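Putative efflux transporter (Bacteroides eggerthii, PDB 4L8J) probably acts as the periplasmic adaptor (membrane-fusion) component of an HlyD-type efflux system, linking an inner-membrane transporter to an outer-membrane channel. Local coordinates at residues A225-R228 against T229-D232; K187-D191 against T192-T196; E89-K92 against R93-G96; I100-Q103 against E104-I107; Y316-V319 against E320-I324. All blocks are in the same frame, centred on the assembly; numbering follows the deposited sequence. Where two conformers were deposited one is given.

Contact 1 of 5, residues A225-R228 against T229-D232; sequences AFDR and TIYD
The carbonyl oxygen of Asp227 receives two backbone N-H groups from the residues that follow it in the turn. Tyr231 N gives the stronger bond, 2.7 Å to Asp227 O and almost straight (174° at the hydrogen), arriving nearly in line with the C=O group. The second, from Ile230 N to the same oxygen, is weak at 3.1 Å and bent (135° at the hydrogen). The side chain of Asp227 secures the start of this turn as well. With CG trans to the backbone N (chi1 -165°), the carboxylate reaches forward along the chain, and the hydroxyl of Thr229 donates from OG1 to Asp227 OD1 over 2.8 Å, approaching from above the carboxylate plane. Thr229 N adds a weak bond to the same oxygen, a contact consistent with an Asx turn. Just before it, Phe226 forms the centre of an inverse gamma turn.

Looser contacts surround these bonds. The methyl CD1 of Ile230 lies 3.4 Å from Asp227 OD2, while Ile230 CG2 sits over the centre of the Tyr231 ring. Ala225 O lies near the plane of that ring, at its edge, 3.6 Å from Tyr231 CE2. CE1 of Phe226 packs on Tyr231 CB at 3.8 Å, and a CA-H...O contact joins Arg228 CA to Tyr231 O.

The turn lies on the surface, in the connection from strand 215-221 to strand 238-246 of the six-stranded barrel. Phe198, from the adjacent strand 198-205, meets the rings of Phe226 and Tyr231 edge-to-face, and Tyr193, in the loop after strand 185-190, bonds through its hydroxyl to Asp232 N.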
loop_
_atom_site.group_PDB
_atom_site.type_symbol
_atom_site.label_atom_id
_atom_site.label_comp_id
_atom_site.label_asym_id
_atom_site.label_seq_id
_atom_site.Cartn_x
_atom_site.Cartn_y
_atom_site.Cartn_z
ATOM N N ALA A 225 35.283 23.134 1.018
ATOM C CA ALA A 225 35.901 22.853 -0.285
ATOM C C ALA A 225 35.666 23.976 -1.311
ATOM O O ALA A 225 36.357 24.001 -2.337
ATOM C CB ALA A 225 35.393 21.536 -0.840
ATOM N N PHE A 226 34.721 24.906 -1.039
ATOM C CA PHE A 226 34.445 25.998 -1.967
ATOM C C PHE A 226 35.505 27.080 -1.853
ATOM O O PHE A 226 35.352 28.052 -1.105
ATOM C CB PHE A 226 33.030 26.591 -1.790
ATOM C CG PHE A 226 32.658 27.512 -2.932
ATOM C CD1 PHE A 226 32.497 27.018 -4.222
ATOM C CD2 PHE A 226 32.482 28.872 -2.720
ATOM C CE1 PHE A 226 32.171 27.867 -5.279
ATOM C CE2 PHE A 226 32.142 29.720 -3.774
ATOM C CZ PHE A 226 31.999 29.213 -5.052
ATOM N N ASP A 227 36.603 26.869 -2.593
ATOM C CA ASP A 227 37.758 27.761 -2.698
ATOM C C ASP A 227 37.553 28.610 -3.948
ATOM O O ASP A 227 37.549 28.074 -5.061
ATOM C CB ASP A 227 39.037 26.906 -2.775
ATOM C CG ASP A 227 40.356 27.618 -2.546
ATOM O OD1 ASP A 227 40.407 28.862 -2.728
ATOM O OD2 ASP A 227 41.352 26.929 -2.231
ATOM N N ARG A 228 37.315 29.916 -3.766
ATOM C CA ARG A 228 37.019 30.831 -4.875
ATOM C C ARG A 228 38.254 31.144 -5.747
ATOM O O ARG A 228 38.096 31.667 -6.854
ATOM C CB ARG A 228 36.362 32.116 -4.365
ATOM C CG ARG A 228 34.979 31.852 -3.774
ATOM C CD ARG A 228 34.285 33.112 -3.304
ATOM N NE ARG A 228 33.703 33.849 -4.423
ATOM C CZ ARG A 228 32.640 34.637 -4.323
ATOM N NH1 ARG A 228 32.013 34.773 -3.160
ATOM N NH2 ARG A 228 32.170 35.266 -5.394
ATOM N N THR A 229 39.464 30.772 -5.279
ATOM C CA THR A 229 40.698 30.897 -6.062
ATOM C C THR A 229 40.712 29.767 -7.113
ATOM O O THR A 229 41.280 29.953 -8.187
ATOM C CB THR A 229 41.956 30.874 -5.171
ATOM O OG1 THR A 229 42.234 29.536 -4.763
ATOM C CG2 THR A 229 41.847 31.794 -3.953
ATOM N N ILE A 230 40.080 28.602 -6.791
ATOM C CA ILE A 230 39.947 27.434 -7.679
ATOM C C ILE A 230 38.629 27.534 -8.465
ATOM O O ILE A 230 38.639 27.412 -9.692
ATOM C CB ILE A 230 40.031 26.089 -6.893
ATOM C CG1 ILE A 230 41.356 25.963 -6.116
ATOM C CG2 ILE A 230 39.797 24.872 -7.810
ATOM C CD1 ILE A 230 41.316 24.935 -4.939
ATOM N N TYR A 231 37.495 27.721 -7.751
ATOM C CA TYR A 231 36.169 27.813 -8.372
ATOM C C TYR A 231 35.761 29.275 -8.508
ATOM O O TYR A 231 35.189 29.859 -7.585
ATOM C CB TYR A 231 35.132 26.994 -7.578
ATOM C CG TYR A 231 35.561 25.564 -7.348
ATOM C CD1 TYR A 231 35.427 24.607 -8.348
ATOM C CD2 TYR A 231 36.113 25.168 -6.130
ATOM C CE1 TYR A 231 35.824 23.291 -8.143
ATOM C CE2 TYR A 231 36.513 23.851 -5.911
ATOM C CZ TYR A 231 36.359 22.914 -6.921
ATOM O OH TYR A 231 36.769 21.618 -6.729
ATOM N N ASP A 232 36.077 29.860 -9.674
ATOM C CA ASP A 232 35.817 31.261 -9.996
ATOM C C ASP A 232 34.394 31.406 -10.531
ATOM O O ASP A 232 34.154 31.341 -11.740
ATOM C CB ASP A 232 36.868 31.782 -11.006
ATOM C CG ASP A 232 36.877 33.285 -11.168
ATOM O OD1 ASP A 232 37.072 33.992 -10.150
ATOM O OD2 ASP A 232 36.712 33.759 -12.315
#

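Contact 2 of 5, residues K187-D191 against T192-T196; sequences KVEFD and TYKGT
Phe190 N, Tyr193 O and Thr196 O together grip one water: it accepts from the amide and donates to both carbonyls, the shortest link being 2.6 Å to Thr196 O. This water sits within the beta hairpin that joins the antiparallel barrel strands 185-190 and 198-205, whose connection contains a type II beta turn from Tyr193 to Thr196. Glu189 braces that turn from the strand. Its side chain, with CG trans to the backbone N (chi1 -170°) and extended beyond, brings OE2 to within 2.6 Å of Gly195 N; the bond is nearly straight (163° at the hydrogen) and uses the anti lone pair of OE2. An alanine here is likely to leave the Gly195 amide without its acceptor and the turn less firmly tied to the strand. Gly195 has a positive phi (103°) at which a CB would run into the carbonyl oxygen of Lys194.

Nearer the strand end, Tyr193 N donates to Phe190 O over 3.0 Å. A second water bridges Asp191 O and Lys194 N. The aliphatic part of Lys194 runs past the Asp191 backbone, CG lying 3.8 Å from Asp191 O. Asp191 OD2 is taken by Thr238 OG1 on the neighbouring strand, and Lys194 NZ stays 4.6 Å from Asp191 OD1, too far for a salt bridge. Phe190 CB approaches the edge of the Tyr193 ring, 4.4 Å from CD2.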
loop_
_atom_site.group_PDB
_atom_site.type_symbol
_atom_site.label_atom_id
_atom_site.label_comp_id
_atom_site.label_asym_id
_atom_site.label_seq_id
_atom_site.Cartn_x
_atom_site.Cartn_y
_atom_site.Cartn_z
ATOM N N LYS A 187 22.262 20.983 -2.295
ATOM C CA LYS A 187 23.586 20.702 -2.852
ATOM C C LYS A 187 23.661 21.360 -4.221
ATOM O O LYS A 187 22.756 21.174 -5.040
ATOM C CB LYS A 187 23.869 19.188 -2.930
ATOM C CG LYS A 187 23.737 18.424 -1.608
ATOM C CD LYS A 187 24.992 18.464 -0.745
ATOM C CE LYS A 187 24.794 17.765 0.584
ATOM N NZ LYS A 187 24.179 18.667 1.590
ATOM N N VAL A 188 24.707 22.168 -4.444
ATOM C CA VAL A 188 24.907 22.913 -5.689
ATOM C C VAL A 188 26.008 22.330 -6.549
ATOM O O VAL A 188 27.119 22.082 -6.088
ATOM C CB VAL A 188 25.205 24.410 -5.396
ATOM C CG1 VAL A 188 25.505 25.203 -6.686
ATOM C CG2 VAL A 188 24.058 25.041 -4.633
ATOM N N GLU A 189 25.703 22.221 -7.822
ATOM C CA GLU A 189 26.659 21.847 -8.844
ATOM C C GLU A 189 26.650 22.962 -9.908
ATOM O O GLU A 189 25.615 23.179 -10.530
ATOM C CB GLU A 189 26.324 20.461 -9.429
ATOM C CG GLU A 189 27.453 19.936 -10.318
ATOM C CD GLU A 189 27.147 18.674 -11.101
ATOM O OE1 GLU A 189 25.955 18.315 -11.241
ATOM O OE2 GLU A 189 28.110 18.049 -11.593
ATOM N N PHE A 190 27.769 23.723 -10.044
ATOM C CA PHE A 190 27.854 24.808 -11.033
ATOM C C PHE A 190 28.078 24.231 -12.427
ATOM O O PHE A 190 28.878 23.291 -12.586
ATOM C CB PHE A 190 28.961 25.819 -10.685
ATOM C CG PHE A 190 28.742 26.525 -9.369
ATOM C CD1 PHE A 190 27.923 27.644 -9.291
ATOM C CD2 PHE A 190 29.345 26.064 -8.203
ATOM C CE1 PHE A 190 27.720 28.292 -8.075
ATOM C CE2 PHE A 190 29.122 26.704 -6.985
ATOM C CZ PHE A 190 28.321 27.818 -6.930
ATOM N N ASP A 191 27.348 24.765 -13.422
ATOM C CA ASP A 191 27.460 24.360 -14.827
ATOM C C ASP A 191 28.899 24.562 -15.360
ATOM O O ASP A 191 29.347 23.765 -16.172
ATOM C CB ASP A 191 26.463 25.157 -15.699
ATOM C CG ASP A 191 24.993 24.860 -15.402
ATOM O OD1 ASP A 191 24.714 23.844 -14.723
ATOM O OD2 ASP A 191 24.123 25.601 -15.904
ATOM N N THR A 192 29.614 25.600 -14.872
ATOM C CA THR A 192 31.004 25.921 -15.262
ATOM C C THR A 192 32.019 24.946 -14.581
ATOM O O THR A 192 33.159 24.855 -15.035
ATOM C CB THR A 192 31.336 27.401 -14.926
ATOM O OG1 THR A 192 30.210 28.234 -15.213
ATOM C CG2 THR A 192 32.528 27.938 -15.718
ATOM N N TYR A 193 31.598 24.219 -13.509
ATOM C CA TYR A 193 32.456 23.297 -12.766
ATOM C C TYR A 193 31.725 22.002 -12.448
ATOM O O TYR A 193 31.611 21.599 -11.279
ATOM C CB TYR A 193 32.941 23.960 -11.467
ATOM C CG TYR A 193 33.784 25.189 -11.688
ATOM C CD1 TYR A 193 35.124 25.086 -12.049
ATOM C CD2 TYR A 193 33.255 26.463 -11.499
ATOM C CE1 TYR A 193 35.916 26.221 -12.221
ATOM C CE2 TYR A 193 34.035 27.603 -11.681
ATOM C CZ TYR A 193 35.360 27.478 -12.057
ATOM O OH TYR A 193 36.120 28.609 -12.246
ATOM N N LYS A 194 31.196 21.357 -13.483
ATOM C CA LYS A 194 30.461 20.107 -13.326
ATOM C C LYS A 194 31.342 18.992 -12.720
ATOM O O LYS A 194 32.557 18.967 -12.933
ATOM C CB LYS A 194 29.847 19.683 -14.665
ATOM C CG LYS A 194 28.471 20.326 -14.843
ATOM C CD LYS A 194 27.868 20.130 -16.208
ATOM C CE LYS A 194 26.383 20.406 -16.151
ATOM N NZ LYS A 194 25.752 20.389 -17.498
ATOM N N GLY A 195 30.714 18.145 -11.906
ATOM C CA GLY A 195 31.361 17.028 -11.226
ATOM C C GLY A 195 31.654 17.261 -9.759
ATOM O O GLY A 195 31.875 16.301 -9.011
ATOM N N THR A 196 31.691 18.536 -9.333
ATOM C CA THR A 196 31.949 18.854 -7.928
ATOM C C THR A 196 30.684 19.499 -7.341
ATOM O O THR A 196 30.122 20.456 -7.889
ATOM C CB THR A 196 33.260 19.647 -7.714
ATOM O OG1 THR A 196 33.311 20.136 -6.368
ATOM C CG2 THR A 196 33.442 20.776 -8.693
HETATM O O HOH W 1 30.273 22.758 -9.192
HETATM O O HOH W 2 31.940 22.347 -16.391
#

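Contact 3 of 5, residues E89-K92 against R93-G96; sequences ERNK and RLLG
Arg93 folds back over Arg90 because its chain bends at chi3 (-45°) after leaving the backbone with CG on the N side. One face of the Arg93 guanidinium thereby comes to lie above Arg90 CA, off toward the rim, and NH2 reaches to 4.1 Å from Arg90 CG. The two guanidinium planes stand 76° apart and the groups do not stack; Arg90 NE and Arg93 NH2 remain 5.5 Å from each other. Leu94 uses a similar first torsion (chi1 -73°), which brings its CG to 3.5 Å from Arg90 O and places CD1 at the same distance from Asn91 OD1.

The backbone bonds are those of the last turns of helix 68-95. Leu94 N donates to Arg90 O, and Leu95 N to Asn91 O at 2.8 Å. Gly96 N continues the series by bonding to Lys92 O, whereas the bond from Arg93 N to Glu89 O is weak. A CB on Gly96 would be tight against Lys92 O. One turn apart, Lys92 NZ makes a salt bridge of 2.9 Å with Glu89 OE2, meeting the oxygen on its syn side.

Asn91, the one buried residue, turns its amide nitrogen to Ser108 OG of helix 102-127, while Leu95 packs on Leu102 and Tyr105 of that helix. The exposed side thus carries the two arginines, kept apart, where solvent would probably soften their mutual repulsion. Lys92 combines its salt bridge with packing on the partner helix, which is otherwise joined through apolar contacts and one hydrogen bond from the Asn91 side-chain amide.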
loop_
_atom_site.group_PDB
_atom_site.type_symbol
_atom_site.label_atom_id
_atom_site.label_comp_id
_atom_site.label_asym_id
_atom_site.label_seq_id
_atom_site.Cartn_x
_atom_site.Cartn_y
_atom_site.Cartn_z
ATOM N N GLU A 89 43.213 73.278 32.943
ATOM C CA GLU A 89 43.479 72.552 34.198
ATOM C C GLU A 89 44.004 73.487 35.255
ATOM O O GLU A 89 43.579 73.406 36.407
ATOM C CB GLU A 89 44.437 71.362 33.993
ATOM C CG GLU A 89 43.723 70.119 33.483
ATOM C CD GLU A 89 42.438 69.721 34.193
ATOM O OE1 GLU A 89 42.473 69.501 35.426
ATOM O OE2 GLU A 89 41.394 69.622 33.507
ATOM N N ARG A 90 44.846 74.433 34.837
ATOM C CA ARG A 90 45.397 75.510 35.642
ATOM C C ARG A 90 44.274 76.395 36.150
ATOM O O ARG A 90 44.217 76.680 37.346
ATOM C CB ARG A 90 46.353 76.342 34.783
ATOM C CG ARG A 90 47.721 76.545 35.362
ATOM C CD ARG A 90 48.592 77.216 34.324
ATOM N NE ARG A 90 49.423 76.255 33.596
ATOM C CZ ARG A 90 49.606 76.256 32.277
ATOM N NH1 ARG A 90 49.016 77.174 31.517
ATOM N NH2 ARG A 90 50.384 75.344 31.710
ATOM N N ASN A 91 43.364 76.819 35.237
ATOM C CA ASN A 91 42.228 77.693 35.575
ATOM C C ASN A 91 41.218 76.987 36.468
ATOM O O ASN A 91 40.593 77.664 37.282
ATOM C CB ASN A 91 41.575 78.284 34.322
ATOM C CG ASN A 91 42.516 79.271 33.658
ATOM O OD1 ASN A 91 43.579 79.558 34.186
ATOM N ND2 ASN A 91 42.177 79.804 32.486
ATOM N N LYS A 92 41.102 75.644 36.385
ATOM C CA LYS A 92 40.211 74.885 37.284
ATOM C C LYS A 92 40.716 75.047 38.722
ATOM O O LYS A 92 39.933 75.322 39.632
ATOM C CB LYS A 92 40.144 73.396 36.906
ATOM C CG LYS A 92 39.304 73.132 35.694
ATOM C CD LYS A 92 39.174 71.653 35.398
ATOM C CE LYS A 92 38.440 71.403 34.100
ATOM N NZ LYS A 92 38.479 69.969 33.721
ATOM N N ARG A 93 42.053 74.941 38.902
ATOM C CA ARG A 93 42.714 75.096 40.196
ATOM C C ARG A 93 42.603 76.526 40.706
ATOM O O ARG A 93 42.281 76.697 41.881
ATOM C CB ARG A 93 44.176 74.651 40.121
ATOM C CG ARG A 93 44.350 73.162 40.376
ATOM C CD ARG A 93 45.750 72.811 40.885
ATOM N NE ARG A 93 46.823 73.482 40.144
ATOM C CZ ARG A 93 47.291 73.089 38.963
ATOM N NH1 ARG A 93 46.786 72.018 38.361
ATOM N NH2 ARG A 93 48.263 73.768 38.370
ATOM N N LEU A 94 42.811 77.544 39.824
ATOM C CA LEU A 94 42.688 78.979 40.131
ATOM C C LEU A 94 41.249 79.380 40.497
ATOM O O LEU A 94 41.048 80.228 41.382
ATOM C CB LEU A 94 43.141 79.835 38.926
ATOM C CG LEU A 94 44.634 79.916 38.595
ATOM C CD1 LEU A 94 44.842 80.647 37.287
ATOM C CD2 LEU A 94 45.397 80.645 39.671
ATOM N N LEU A 95 40.243 78.846 39.760
ATOM C CA LEU A 95 38.846 79.173 40.052
ATOM C C LEU A 95 38.420 78.526 41.373
ATOM O O LEU A 95 37.707 79.160 42.139
ATOM C CB LEU A 95 37.904 78.739 38.895
ATOM C CG LEU A 95 36.414 79.106 39.038
ATOM C CD1 LEU A 95 36.204 80.629 39.056
ATOM C CD2 LEU A 95 35.622 78.498 37.919
ATOM N N GLY A 96 38.859 77.282 41.607
ATOM C CA GLY A 96 38.585 76.491 42.808
ATOM C C GLY A 96 38.975 77.162 44.120
ATOM O O GLY A 96 38.472 76.776 45.185
#

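Contact 4 of 5, residues I100-Q103 against E104-I107; sequences ISLQ and EYEI
Glu104 is touched by Ile100 and Ser101 at the base of its side chain. CB lies 3.2 Å from Ser101 OG, close against the hydroxyl, and a little further from the Ser101 carbonyl. CG then meets the end of Ile100, whose CD1 is 3.5 Å away and whose CG1 also brushes it, the two chains crossing at a slant. At chi2 (55°) the glutamate bends, and its carboxylate leads away from segment 100-103.

Ser101 fills the N-cap position of helix 102-127. Its OG is tucked between backbone N and carbonyl carbon (chi1 47°), where it accepts from Glu104 N over 3.3 Å. The serine's carbonyl oxygen starts the helical series by accepting from Tyr105 N. Leu102 O follows with a 2.7 Å bond from Glu106 N. Gln103 O takes Ile107 N, and the side chain of Ile107 also leans on this oxygen, CG1 at 3.3 Å. Further out the chains of Gln103 and Ile107 lie side by side, pointing the same way, with NE2 near CD1.

On the side facing helix 68-95, Ile100 packs on Asn91 and Leu94, and Tyr105 on Lys92. The serine with a glutamate three residues on suggests a capping box, but the carboxylate does not reach Ser101 N and the return bond is not made. What remains is a plain N-cap at the start of the second helix of an alpha-helical hairpin, as in HlyD-type adaptor proteins.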
loop_
_atom_site.group_PDB
_atom_site.type_symbol
_atom_site.label_atom_id
_atom_site.label_comp_id
_atom_site.label_asym_id
_atom_site.label_seq_id
_atom_site.Cartn_x
_atom_site.Cartn_y
_atom_site.Cartn_z
ATOM N N ILE A 100 40.875 83.550 39.955
ATOM C CA ILE A 100 40.564 84.018 38.597
ATOM C C ILE A 100 39.063 84.269 38.445
ATOM O O ILE A 100 38.279 83.682 39.194
ATOM C CB ILE A 100 41.075 82.934 37.589
ATOM C CG1 ILE A 100 41.322 83.509 36.186
ATOM C CG2 ILE A 100 40.209 81.653 37.563
ATOM C CD1 ILE A 100 42.117 82.526 35.224
ATOM N N SER A 101 38.661 85.120 37.477
ATOM C CA SER A 101 37.251 85.366 37.190
ATOM C C SER A 101 36.593 84.165 36.526
ATOM O O SER A 101 37.252 83.428 35.780
ATOM C CB SER A 101 37.070 86.562 36.263
ATOM O OG SER A 101 37.943 86.519 35.152
ATOM N N LEU A 102 35.281 84.009 36.734
ATOM C CA LEU A 102 34.544 82.965 36.056
ATOM C C LEU A 102 34.584 83.229 34.534
ATOM O O LEU A 102 34.728 82.281 33.759
ATOM C CB LEU A 102 33.101 82.824 36.555
ATOM C CG LEU A 102 32.390 81.696 35.829
ATOM C CD1 LEU A 102 32.512 80.373 36.536
ATOM C CD2 LEU A 102 31.077 82.105 35.285
ATOM N N GLN A 103 34.511 84.517 34.138
ATOM C CA GLN A 103 34.590 85.012 32.763
ATOM C C GLN A 103 35.834 84.466 32.058
ATOM O O GLN A 103 35.724 83.984 30.940
ATOM C CB GLN A 103 34.642 86.555 32.766
ATOM C CG GLN A 103 34.630 87.190 31.369
ATOM C CD GLN A 103 34.989 88.659 31.357
ATOM O OE1 GLN A 103 34.395 89.490 32.059
ATOM N NE2 GLN A 103 35.924 89.027 30.494
ATOM N N GLU A 104 37.006 84.573 32.712
ATOM C CA GLU A 104 38.292 84.120 32.197
ATOM C C GLU A 104 38.310 82.598 32.138
ATOM O O GLU A 104 38.743 82.057 31.131
ATOM C CB GLU A 104 39.462 84.674 33.049
ATOM C CG GLU A 104 40.851 84.376 32.514
ATOM C CD GLU A 104 41.186 84.788 31.096
ATOM O OE1 GLU A 104 40.704 85.853 30.651
ATOM O OE2 GLU A 104 42.006 84.086 30.459
ATOM N N TYR A 105 37.801 81.914 33.185
ATOM C CA TYR A 105 37.708 80.458 33.208
ATOM C C TYR A 105 36.840 79.965 32.033
ATOM O O TYR A 105 37.220 79.022 31.341
ATOM C CB TYR A 105 37.129 79.954 34.552
ATOM C CG TYR A 105 36.880 78.460 34.555
ATOM C CD1 TYR A 105 37.925 77.563 34.700
ATOM C CD2 TYR A 105 35.596 77.945 34.401
ATOM C CE1 TYR A 105 37.717 76.191 34.613
ATOM C CE2 TYR A 105 35.370 76.564 34.362
ATOM C CZ TYR A 105 36.433 75.694 34.495
ATOM O OH TYR A 105 36.254 74.337 34.419
ATOM N N GLU A 106 35.687 80.612 31.815
ATOM C CA GLU A 106 34.735 80.261 30.754
ATOM C C GLU A 106 35.356 80.394 29.376
ATOM O O GLU A 106 35.165 79.522 28.532
ATOM C CB GLU A 106 33.506 81.142 30.840
ATOM C CG GLU A 106 32.454 80.761 29.805
ATOM C CD GLU A 106 31.198 81.583 29.942
ATOM O OE1 GLU A 106 31.239 82.568 30.711
ATOM O OE2 GLU A 106 30.164 81.215 29.337
ATOM N N ILE A 107 36.089 81.489 29.147
ATOM C CA ILE A 107 36.820 81.712 27.902
ATOM C C ILE A 107 37.773 80.532 27.697
ATOM O O ILE A 107 37.807 79.973 26.606
ATOM C CB ILE A 107 37.556 83.093 27.928
ATOM C CG1 ILE A 107 36.530 84.260 27.776
ATOM C CG2 ILE A 107 38.648 83.183 26.850
ATOM C CD1 ILE A 107 37.067 85.710 28.203
#

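Contact 5 of 5, residues Y316-V319 against E320-I324; sequences YQLV and EGQRI
Gln322 reaches back across the turn to Val319 with a nearly straight side chain: CG lies trans to the backbone N (chi1 -173°), the next torsion keeps the chain extended, and the amide lies nearly in the plane of the chain, with OE1 on the same side as CB. This brings OE1 to 3.1 Å from Val319 N, which lies in the plane of the side-chain carbonyl, though its N-H points somewhat off OE1. The backbone returns the bond, Gln322 N donating to Val319 O over 3.0 Å, so each residue both gives to and takes from the other. NE2 of the Gln322 amide hydrogen-bonds to Leu6 O of the second subunit.

Val319 sets CG2 between its own N and carbonyl carbon, which puts this methyl 3.7 Å from Gln322 OE1. Leu318 comes in from the preceding position: its CA lies 3.4 Å from OE1, and its side chain crosses that of Gln322 at about a right angle. CD2 of Leu318 touches Ile324 CG2 at 3.7 Å, the isoleucine placing CG1 between N and carbonyl carbon (chi1 56°) and CG2 anti to that carbon. Replacing Gln322 with a leucine would probably leave Val319 N without its side-chain acceptor and the carbonyl of Leu6 of the second subunit without this donor.

Glu320 turns its carboxylate to Asn283 and the Arg284 amide of the second subunit. Val319 to Gln322 form a type II beta turn, with Gly321 at positive phi (83°) in its third position. This turn leads into strand 324-326, whose sheet runs on, parallel at Ile324, across the subunit interface.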
loop_
_atom_site.group_PDB
_atom_site.type_symbol
_atom_site.label_atom_id
_atom_site.label_comp_id
_atom_site.label_asym_id
_atom_site.label_seq_id
_atom_site.Cartn_x
_atom_site.Cartn_y
_atom_site.Cartn_z
ATOM N N TYR A 316 15.076 -21.975 -12.514
ATOM C CA TYR A 316 16.290 -21.851 -13.338
ATOM C C TYR A 316 16.770 -23.187 -13.950
ATOM O O TYR A 316 17.608 -23.171 -14.847
ATOM C CB TYR A 316 17.446 -21.195 -12.554
ATOM C CG TYR A 316 17.124 -19.794 -12.075
ATOM C CD1 TYR A 316 16.866 -18.767 -12.981
ATOM C CD2 TYR A 316 17.040 -19.503 -10.714
ATOM C CE1 TYR A 316 16.527 -17.485 -12.544
ATOM C CE2 TYR A 316 16.741 -18.213 -10.267
ATOM C CZ TYR A 316 16.484 -17.207 -11.186
ATOM O OH TYR A 316 16.178 -15.936 -10.745
ATOM N N GLN A 317 16.205 -24.305 -13.537
ATOM C CA GLN A 317 16.629 -25.606 -14.048
ATOM C C GLN A 317 15.556 -26.222 -14.960
ATOM O O GLN A 317 15.409 -27.439 -15.014
ATOM C CB GLN A 317 16.928 -26.521 -12.857
ATOM C CG GLN A 317 18.048 -26.004 -11.958
ATOM C CD GLN A 317 17.811 -26.436 -10.540
ATOM O OE1 GLN A 317 16.950 -25.895 -9.831
ATOM N NE2 GLN A 317 18.547 -27.448 -10.108
ATOM N N LEU A 318 14.811 -25.387 -15.678
ATOM C CA LEU A 318 13.706 -25.851 -16.524
ATOM C C LEU A 318 13.782 -25.322 -17.939
ATOM O O LEU A 318 14.267 -24.215 -18.167
ATOM C CB LEU A 318 12.358 -25.409 -15.908
ATOM C CG LEU A 318 11.978 -26.052 -14.595
ATOM C CD1 LEU A 318 10.773 -25.359 -13.994
ATOM C CD2 LEU A 318 11.710 -27.538 -14.766
ATOM N N VAL A 319 13.246 -26.106 -18.878
ATOM C CA VAL A 319 13.124 -25.738 -20.296
ATOM C C VAL A 319 11.657 -25.958 -20.728
ATOM O O VAL A 319 10.927 -26.699 -20.076
ATOM C CB VAL A 319 14.126 -26.467 -21.251
ATOM C CG1 VAL A 319 15.573 -26.228 -20.831
ATOM C CG2 VAL A 319 13.828 -27.960 -21.358
ATOM N N GLU A 320 11.233 -25.289 -21.807
ATOM C CA GLU A 320 9.881 -25.372 -22.359
ATOM C C GLU A 320 9.452 -26.830 -22.568
ATOM O O GLU A 320 10.173 -27.591 -23.203
ATOM C CB GLU A 320 9.848 -24.599 -23.701
ATOM C CG GLU A 320 8.460 -24.459 -24.316
ATOM C CD GLU A 320 7.454 -23.659 -23.506
ATOM O OE1 GLU A 320 7.879 -22.838 -22.665
ATOM O OE2 GLU A 320 6.238 -23.825 -23.745
ATOM N N GLY A 321 8.319 -27.209 -21.995
ATOM C CA GLY A 321 7.759 -28.552 -22.131
ATOM C C GLY A 321 8.311 -29.611 -21.198
ATOM O O GLY A 321 7.849 -30.756 -21.235
ATOM N N GLN A 322 9.300 -29.259 -20.355
ATOM C CA GLN A 322 9.932 -30.237 -19.453
ATOM C C GLN A 322 8.940 -30.822 -18.435
ATOM O O GLN A 322 8.122 -30.105 -17.871
ATOM C CB GLN A 322 11.122 -29.602 -18.712
ATOM C CG GLN A 322 11.937 -30.605 -17.890
ATOM C CD GLN A 322 13.313 -30.111 -17.504
ATOM O OE1 GLN A 322 13.695 -28.975 -17.752
ATOM N NE2 GLN A 322 14.110 -30.980 -16.912
ATOM N N ARG A 323 9.034 -32.129 -18.211
ATOM C CA ARG A 323 8.268 -32.828 -17.192
ATOM C C ARG A 323 8.741 -32.405 -15.799
ATOM O O ARG A 323 9.948 -32.207 -15.584
ATOM C CB ARG A 323 8.447 -34.347 -17.309
ATOM C CG ARG A 323 8.001 -35.014 -18.589
ATOM C CD ARG A 323 8.334 -36.496 -18.425
ATOM N NE ARG A 323 7.753 -37.352 -19.461
ATOM C CZ ARG A 323 6.498 -37.795 -19.456
ATOM N NH1 ARG A 323 5.662 -37.436 -18.486
ATOM N NH2 ARG A 323 6.066 -38.587 -20.430
ATOM N N ILE A 324 7.814 -32.362 -14.832
ATOM C CA ILE A 324 8.181 -32.014 -13.469
ATOM C C ILE A 324 7.530 -32.965 -12.487
ATOM O O ILE A 324 6.596 -33.695 -12.835
ATOM C CB ILE A 324 7.809 -30.517 -13.133
ATOM C CG1 ILE A 324 6.309 -30.189 -13.351
ATOM C CG2 ILE A 324 8.697 -29.509 -13.859
ATOM C CD1 ILE A 324 5.388 -30.553 -12.203
#

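Contacts 3 and 4 hold the facing ends of one helical hairpin and touch each other, Leu95 N lying 3.6 Å from Ile100 CG2. Contacts 1 and 2 are joined too, as loops on the same barrel some 12 Å apart between centres, linked through aromatic packing and a hydrogen bond. Contact 5 stands alone near the far end, its centre about 124 Å from that of contact 4. Contacts 1, 3 and 4 are surface features, whereas contacts 2 and 5 are partly buried. Regular i to i+4 backbone bonds dominate the helix ends, contact 4 adding a serine cap; in the loops, backbone turn bonds are joined by side-chain acceptors, a carboxylate in contacts 1 and 2 and an amide in contact 5.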